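Local coordinates for Slr0280 protein (Synechocystis sp., PDB 5H3K) that is of unknown function but carries a region related to phosphodiester glycosidases, so it may act on phosphodiester-linked sugars, at residues Gln161-Arg166 with Val260-Ala265; Lys247-Thr252 with Ala265-Val270. All coordinates share one frame; numbering follows the deposited sequence.

Contact 1: residues Gln161-Arg166 with Val260-Ala265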
loop_
_atom_site.group_PDB
_atom_site.type_symbol
_atom_site.label_atom_id
_atom_site.label_comp_id
_atom_site.label_asym_id
_atom_site.label_seq_id
_atom_site.Cartn_x
_atom_site.Cartn_y
_atom_site.Cartn_z
ATOM N N GLN A 161 -32.921 12.211 -0.535
ATOM C CA GLN A 161 -32.571 12.715 0.791
ATOM C C GLN A 161 -31.841 14.028 0.588
ATOM O O GLN A 161 -31.598 14.420 -0.550
ATOM C CB GLN A 161 -31.668 11.736 1.543
ATOM C CG GLN A 161 -32.204 10.306 1.638
ATOM C CD GLN A 161 -33.378 10.161 2.595
ATOM O OE1 GLN A 161 -33.277 10.494 3.775
ATOM N NE2 GLN A 161 -34.496 9.658 2.087
ATOM N N SER A 162 -31.482 14.702 1.680
ATOM C CA SER A 162 -30.795 15.989 1.579
ATOM C C SER A 162 -29.451 15.850 0.859
ATOM O O SER A 162 -29.048 16.725 0.088
ATOM C CB SER A 162 -30.586 16.597 2.969
ATOM O OG SER A 162 -29.733 15.789 3.761
ATOM N N TRP A 163 -28.776 14.731 1.099
ATOM C CA TRP A 163 -27.421 14.531 0.595
ATOM C C TRP A 163 -27.311 13.648 -0.646
ATOM O O TRP A 163 -26.205 13.411 -1.147
ATOM C CB TRP A 163 -26.544 13.966 1.705
ATOM C CG TRP A 163 -27.288 13.077 2.645
ATOM C CD1 TRP A 163 -27.646 13.358 3.934
ATOM C CD2 TRP A 163 -27.770 11.756 2.374
ATOM N NE1 TRP A 163 -28.320 12.288 4.485
ATOM C CE2 TRP A 163 -28.410 11.297 3.549
ATOM C CE3 TRP A 163 -27.721 10.919 1.257
ATOM C CZ2 TRP A 163 -28.995 10.033 3.631
ATOM C CZ3 TRP A 163 -28.301 9.664 1.344
ATOM C CH2 TRP A 163 -28.934 9.237 2.519
ATOM N N GLY A 164 -28.442 13.158 -1.137
ATOM C CA GLY A 164 -28.441 12.333 -2.331
ATOM C C GLY A 164 -29.656 11.435 -2.410
ATOM O O GLY A 164 -30.789 11.906 -2.382
ATOM N N GLU A 165 -29.426 10.133 -2.528
ATOM C CA GLU A 165 -30.532 9.189 -2.620
ATOM C C GLU A 165 -30.258 7.934 -1.816
ATOM O O GLU A 165 -29.102 7.575 -1.567
ATOM C CB GLU A 165 -30.812 8.809 -4.072
ATOM C CG GLU A 165 -31.424 9.917 -4.906
ATOM C CD GLU A 165 -31.566 9.512 -6.358
ATOM O OE1 GLU A 165 -30.748 9.973 -7.186
ATOM O OE2 GLU A 165 -32.484 8.717 -6.664
ATOM N N ARG A 166 -31.328 7.258 -1.428
ATOM C CA ARG A 166 -31.216 6.081 -0.584
ATOM C C ARG A 166 -31.979 4.931 -1.203
ATOM O O ARG A 166 -33.089 5.110 -1.707
ATOM C CB ARG A 166 -31.771 6.390 0.808
ATOM C CG ARG A 166 -32.123 5.166 1.630
ATOM C CD ARG A 166 -32.443 5.578 3.062
ATOM N NE ARG A 166 -31.230 5.945 3.796
ATOM C CZ ARG A 166 -31.212 6.532 4.986
ATOM N NH1 ARG A 166 -32.351 6.856 5.586
ATOM N NH2 ARG A 166 -30.051 6.803 5.570
ATOM N N VAL A 260 -29.327 -0.676 4.039
ATOM C CA VAL A 260 -29.550 0.691 3.606
ATOM C C VAL A 260 -28.383 1.150 2.737
ATOM O O VAL A 260 -27.231 1.142 3.179
ATOM C CB VAL A 260 -29.682 1.624 4.817
ATOM C CG1 VAL A 260 -29.957 3.043 4.364
ATOM C CG2 VAL A 260 -30.793 1.139 5.722
ATOM N N ILE A 261 -28.674 1.537 1.500
ATOM C CA ILE A 261 -27.626 1.992 0.583
ATOM C C ILE A 261 -27.777 3.474 0.282
ATOM O O ILE A 261 -28.707 3.883 -0.409
ATOM C CB ILE A 261 -27.661 1.212 -0.740
ATOM C CG1 ILE A 261 -27.512 -0.286 -0.477
ATOM C CG2 ILE A 261 -26.568 1.706 -1.682
ATOM C CD1 ILE A 261 -27.926 -1.160 -1.674
ATOM N N ASP A 262 -26.865 4.286 0.805
ATOM C CA ASP A 262 -26.941 5.723 0.591
ATOM C C ASP A 262 -25.928 6.161 -0.474
ATOM O O ASP A 262 -24.755 5.780 -0.421
ATOM C CB ASP A 262 -26.694 6.475 1.903
ATOM C CG ASP A 262 -27.774 6.222 2.940
ATOM O OD1 ASP A 262 -28.949 6.089 2.559
ATOM O OD2 ASP A 262 -27.450 6.163 4.143
ATOM N N ALA A 263 -26.390 6.946 -1.442
ATOM C CA ALA A 263 -25.497 7.541 -2.441
ATOM C C ALA A 263 -25.272 9.008 -2.084
ATOM O O ALA A 263 -26.214 9.798 -2.056
ATOM C CB ALA A 263 -26.078 7.406 -3.842
ATOM N N ARG A 264 -24.024 9.371 -1.796
ATOM C CA ARG A 264 -23.706 10.734 -1.370
ATOM C C ARG A 264 -22.244 11.062 -1.670
ATOM O O ARG A 264 -21.425 10.156 -1.866
ATOM C CB ARG A 264 -24.010 10.910 0.131
ATOM C CG ARG A 264 -23.173 10.016 1.042
ATOM C CD ARG A 264 -23.704 9.986 2.477
ATOM N NE ARG A 264 -23.749 11.320 3.067
ATOM C CZ ARG A 264 -24.314 11.601 4.236
ATOM N NH1 ARG A 264 -24.876 10.636 4.949
ATOM N NH2 ARG A 264 -24.317 12.845 4.686
ATOM N N ALA A 265 -21.919 12.353 -1.693
ATOM C CA ALA A 265 -20.560 12.794 -1.987
ATOM C C ALA A 265 -19.676 12.882 -0.737
ATOM O O ALA A 265 -18.453 12.777 -0.827
ATOM C CB ALA A 265 -20.579 14.127 -2.723
HETATM O O HOH W 1 -23.993 14.407 -1.251
#

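Contact 2: residues Lys247-Thr252 with Ala265-Val270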
loop_
_atom_site.group_PDB
_atom_site.type_symbol
_atom_site.label_atom_id
_atom_site.label_comp_id
_atom_site.label_asym_id
_atom_site.label_seq_id
_atom_site.Cartn_x
_atom_site.Cartn_y
_atom_site.Cartn_z
ATOM N N LYS A 247 -20.440 8.430 -3.856
ATOM C CA LYS A 247 -20.002 7.119 -3.395
ATOM C C LYS A 247 -21.165 6.455 -2.700
ATOM O O LYS A 247 -22.174 7.099 -2.437
ATOM C CB LYS A 247 -18.846 7.256 -2.402
ATOM C CG LYS A 247 -17.664 8.074 -2.914
ATOM C CD LYS A 247 -16.562 8.123 -1.853
ATOM C CE LYS A 247 -15.659 9.339 -2.024
ATOM N NZ LYS A 247 -14.623 9.398 -0.964
ATOM N N LEU A 248 -21.033 5.172 -2.402
ATOM C CA LEU A 248 -22.052 4.492 -1.614
ATOM C C LEU A 248 -21.623 4.405 -0.158
ATOM O O LEU A 248 -20.474 4.102 0.139
ATOM C CB LEU A 248 -22.297 3.084 -2.140
ATOM C CG LEU A 248 -22.756 2.967 -3.584
ATOM C CD1 LEU A 248 -23.089 1.512 -3.888
ATOM C CD2 LEU A 248 -23.972 3.867 -3.811
ATOM N N GLN A 249 -22.546 4.690 0.750
ATOM C CA GLN A 249 -22.325 4.375 2.158
ATOM C C GLN A 249 -23.414 3.399 2.565
ATOM O O GLN A 249 -24.594 3.735 2.513
ATOM C CB GLN A 249 -22.379 5.637 3.018
ATOM C CG GLN A 249 -22.329 5.365 4.527
ATOM C CD GLN A 249 -22.380 6.643 5.358
ATOM O OE1 GLN A 249 -22.054 7.734 4.877
ATOM N NE2 GLN A 249 -22.788 6.510 6.616
ATOM N N VAL A 250 -23.017 2.192 2.957
ATOM C CA VAL A 250 -23.973 1.123 3.223
ATOM C C VAL A 250 -24.000 0.755 4.699
ATOM O O VAL A 250 -22.950 0.629 5.329
ATOM C CB VAL A 250 -23.629 -0.137 2.405
ATOM C CG1 VAL A 250 -24.722 -1.195 2.554
ATOM C CG2 VAL A 250 -23.454 0.223 0.948
ATOM N N SER A 251 -25.201 0.576 5.246
ATOM C CA SER A 251 -25.358 0.206 6.652
ATOM C C SER A 251 -26.550 -0.723 6.842
ATOM O O SER A 251 -27.282 -1.011 5.887
ATOM C CB SER A 251 -25.539 1.451 7.509
ATOM O OG SER A 251 -26.630 2.216 7.032
ATOM N N THR A 252 -26.747 -1.198 8.070
ATOM C CA THR A 252 -27.829 -2.139 8.345
ATOM C C THR A 252 -28.789 -1.601 9.408
ATOM O O THR A 252 -28.444 -0.692 10.168
ATOM C CB THR A 252 -27.299 -3.518 8.775
ATOM O OG1 THR A 252 -26.640 -3.407 10.044
ATOM C CG2 THR A 252 -26.327 -4.069 7.736
ATOM N N ALA A 265 -21.919 12.353 -1.693
ATOM C CA ALA A 265 -20.560 12.794 -1.987
ATOM C C ALA A 265 -19.676 12.882 -0.737
ATOM O O ALA A 265 -18.453 12.777 -0.827
ATOM C CB ALA A 265 -20.579 14.127 -2.723
ATOM N N ASP A 266 -20.283 13.082 0.427
ATOM C CA ASP A 266 -19.495 13.199 1.657
ATOM C C ASP A 266 -19.383 11.857 2.397
ATOM O O ASP A 266 -20.069 11.612 3.393
ATOM C CB ASP A 266 -20.062 14.295 2.565
ATOM C CG ASP A 266 -21.543 14.113 2.845
ATOM O OD1 ASP A 266 -22.257 13.577 1.968
ATOM O OD2 ASP A 266 -21.991 14.500 3.945
ATOM N N ALA A 267 -18.494 10.998 1.901
ATOM C CA ALA A 267 -18.325 9.638 2.404
ATOM C C ALA A 267 -16.868 9.285 2.172
ATOM O O ALA A 267 -16.224 9.910 1.326
ATOM C CB ALA A 267 -19.228 8.682 1.632
ATOM N N PRO A 268 -16.337 8.282 2.897
ATOM C CA PRO A 268 -16.958 7.445 3.932
ATOM C C PRO A 268 -16.991 8.176 5.269
ATOM O O PRO A 268 -16.312 9.196 5.414
ATOM C CB PRO A 268 -16.017 6.239 4.000
ATOM C CG PRO A 268 -14.678 6.811 3.654
ATOM C CD PRO A 268 -14.956 7.849 2.600
ATOM N N PRO A 269 -17.779 7.676 6.232
ATOM C CA PRO A 269 -17.893 8.370 7.519
ATOM C C PRO A 269 -16.612 8.280 8.352
ATOM O O PRO A 269 -15.758 7.425 8.075
ATOM C CB PRO A 269 -19.046 7.635 8.210
ATOM C CG PRO A 269 -19.140 6.310 7.529
ATOM C CD PRO A 269 -18.720 6.545 6.117
ATOM N N VAL A 270 -16.475 9.147 9.355
ATOM C CA VAL A 270 -15.263 9.166 10.176
ATOM C C VAL A 270 -15.186 7.931 11.050
ATOM O O VAL A 270 -16.207 7.349 11.417
ATOM C CB VAL A 270 -15.165 10.430 11.045
ATOM C CG1 VAL A 270 -15.432 11.667 10.204
ATOM C CG2 VAL A 270 -16.132 10.356 12.207
HETATM O O HOH W 2 -20.194 9.957 5.269
#

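Contact 1: residues Gln161-Arg166 with Val260-Ala265
Residues Glu165 and Ala263 form an antiparallel hydrogen-bonded pair at the centre of this contact, where strand segments 164-166 and 260-264 approach to 4.7 Å between axes and run at 169° to each other. Ala263 N donates to Glu165 O at 2.8 Å in a nearly straight bond, while Glu165 N reaches Ala263 O at a longer 3.3 Å. Just before it, Gly164 has backbone angles that call for glycine, and a beta carbon there would also collide with Ala263 O. On the face shared by the next pair, Arg166 grips the carboxylate of Asp262 side-on. Its NE meets Asp262 OD1 at 2.6 Å, on the syn lone pair, and its NH2 meets Asp262 OD2 at 3.0 Å, almost in the guanidinium plane. This two-point salt bridge fixes the rotation of both flat groups, and Val260 CG1 packs obliquely against Arg166 NE. Asp262 OD1 also meets the rim of the Trp163 ring, 3.1 Å from Trp163 CH2 and near the ring plane. Over one face of that indole lies the guanidinium of Arg264, with planes 15° apart and Arg264 CZ 3.8 Å from the centroid of the five-membered ring of Trp163: a cation-pi stack. Arg264 CG stands between backbone N and carbonyl carbon (chi1 63°), and a bend further along lays the guanidinium over the ring, while Arg264 NE forms a salt bridge with Asp266 OD1, just beyond the segment. Gln161 CB covers part of the opposite face. Trp163 belongs to the tight turn joining strands 153-161 and 164-171, so its ring reaches from this hairpin to strand 258-264. The latter is flanked on its other side by strand 247-253, while on the opposite sheet face Glu165 OE1 bonds Ile225 N and Ala263 touches Leu242.

Contact 2: residues Lys247-Thr252 with Ala265-Val270
The amide of Gln249 presents one face to the ring of Pro269, whose CD lies almost directly above the amide carbon, with Gln249 CD and Pro269 CD 3.7 Å apart. Pro269 CG sits above the same face, 3.8 Å from Gln249 NE2, so the contact is a flat amide against the CD-CG side of a proline ring. On the other side of the amide plane, beyond the oxygen end, Arg264 CD packs near Gln249 OE1. At the oxygen end, a water donates to Gln249 OE1 at 2.9 Å; its second link, to Asp266 O, is so short that this leg is doubtful. Gln249 reaches the proline with CG anti to the backbone N (chi1 173°) and an extended chain beyond it. The second anchor is Lys247, whose NZ donates to Ala267 O at 2.8 Å. The ammonium does not lie in the peptide plane but is tilted 32° from it; the adjoining Lys247 CE lies 3.4 Å from Ala267 O. Nearer the backbones, the beta carbons of Lys247 and Ala267 are 4.3 Å apart; at the tip, Pro268 CD lies beside Lys247 NZ. The accepting carbonyl belongs to the cis peptide between Ala267 and Pro268. Putting an alanine at Lys247 would probably leave Ala267 O without this charged donor and expose the side of the loop now lined by the lysine methylenes. The loop thus meets the edge strand through one charge-assisted bond and the van der Waals packing of the Gln249 amide over the Pro269 ring, with no backbone hydrogen bond between the two segments. Such chemistry implies that side chains, rather than added sheet pairing, hold the proline-containing loop 265-270 against strand 247-253.

How the contacts relate
The two contacts lie 8 Å apart, centre to centre, on one four-stranded antiparallel sheet ordered 153-161, 164-171, 258-264, 247-253. Contact 1 joins the two inner strands; contact 2 sets the outermost strand, 247-253, against the loop leading away to strand 271-276. Along the chain the segments alternate, 161-166, 247-252, 260-265, 265-270, and Ala265 belongs to both contacts. Strands 247-253 and 258-264 bind each other directly, as Asp262 O to Gln249 N at 2.7 Å and Val260 N to Ser251 O at 2.8 Å indicate. Asp266 further ties the loop to Arg264 by a salt bridge. Together they mark where the chain leaves this sheet for the neighbouring eight-stranded one.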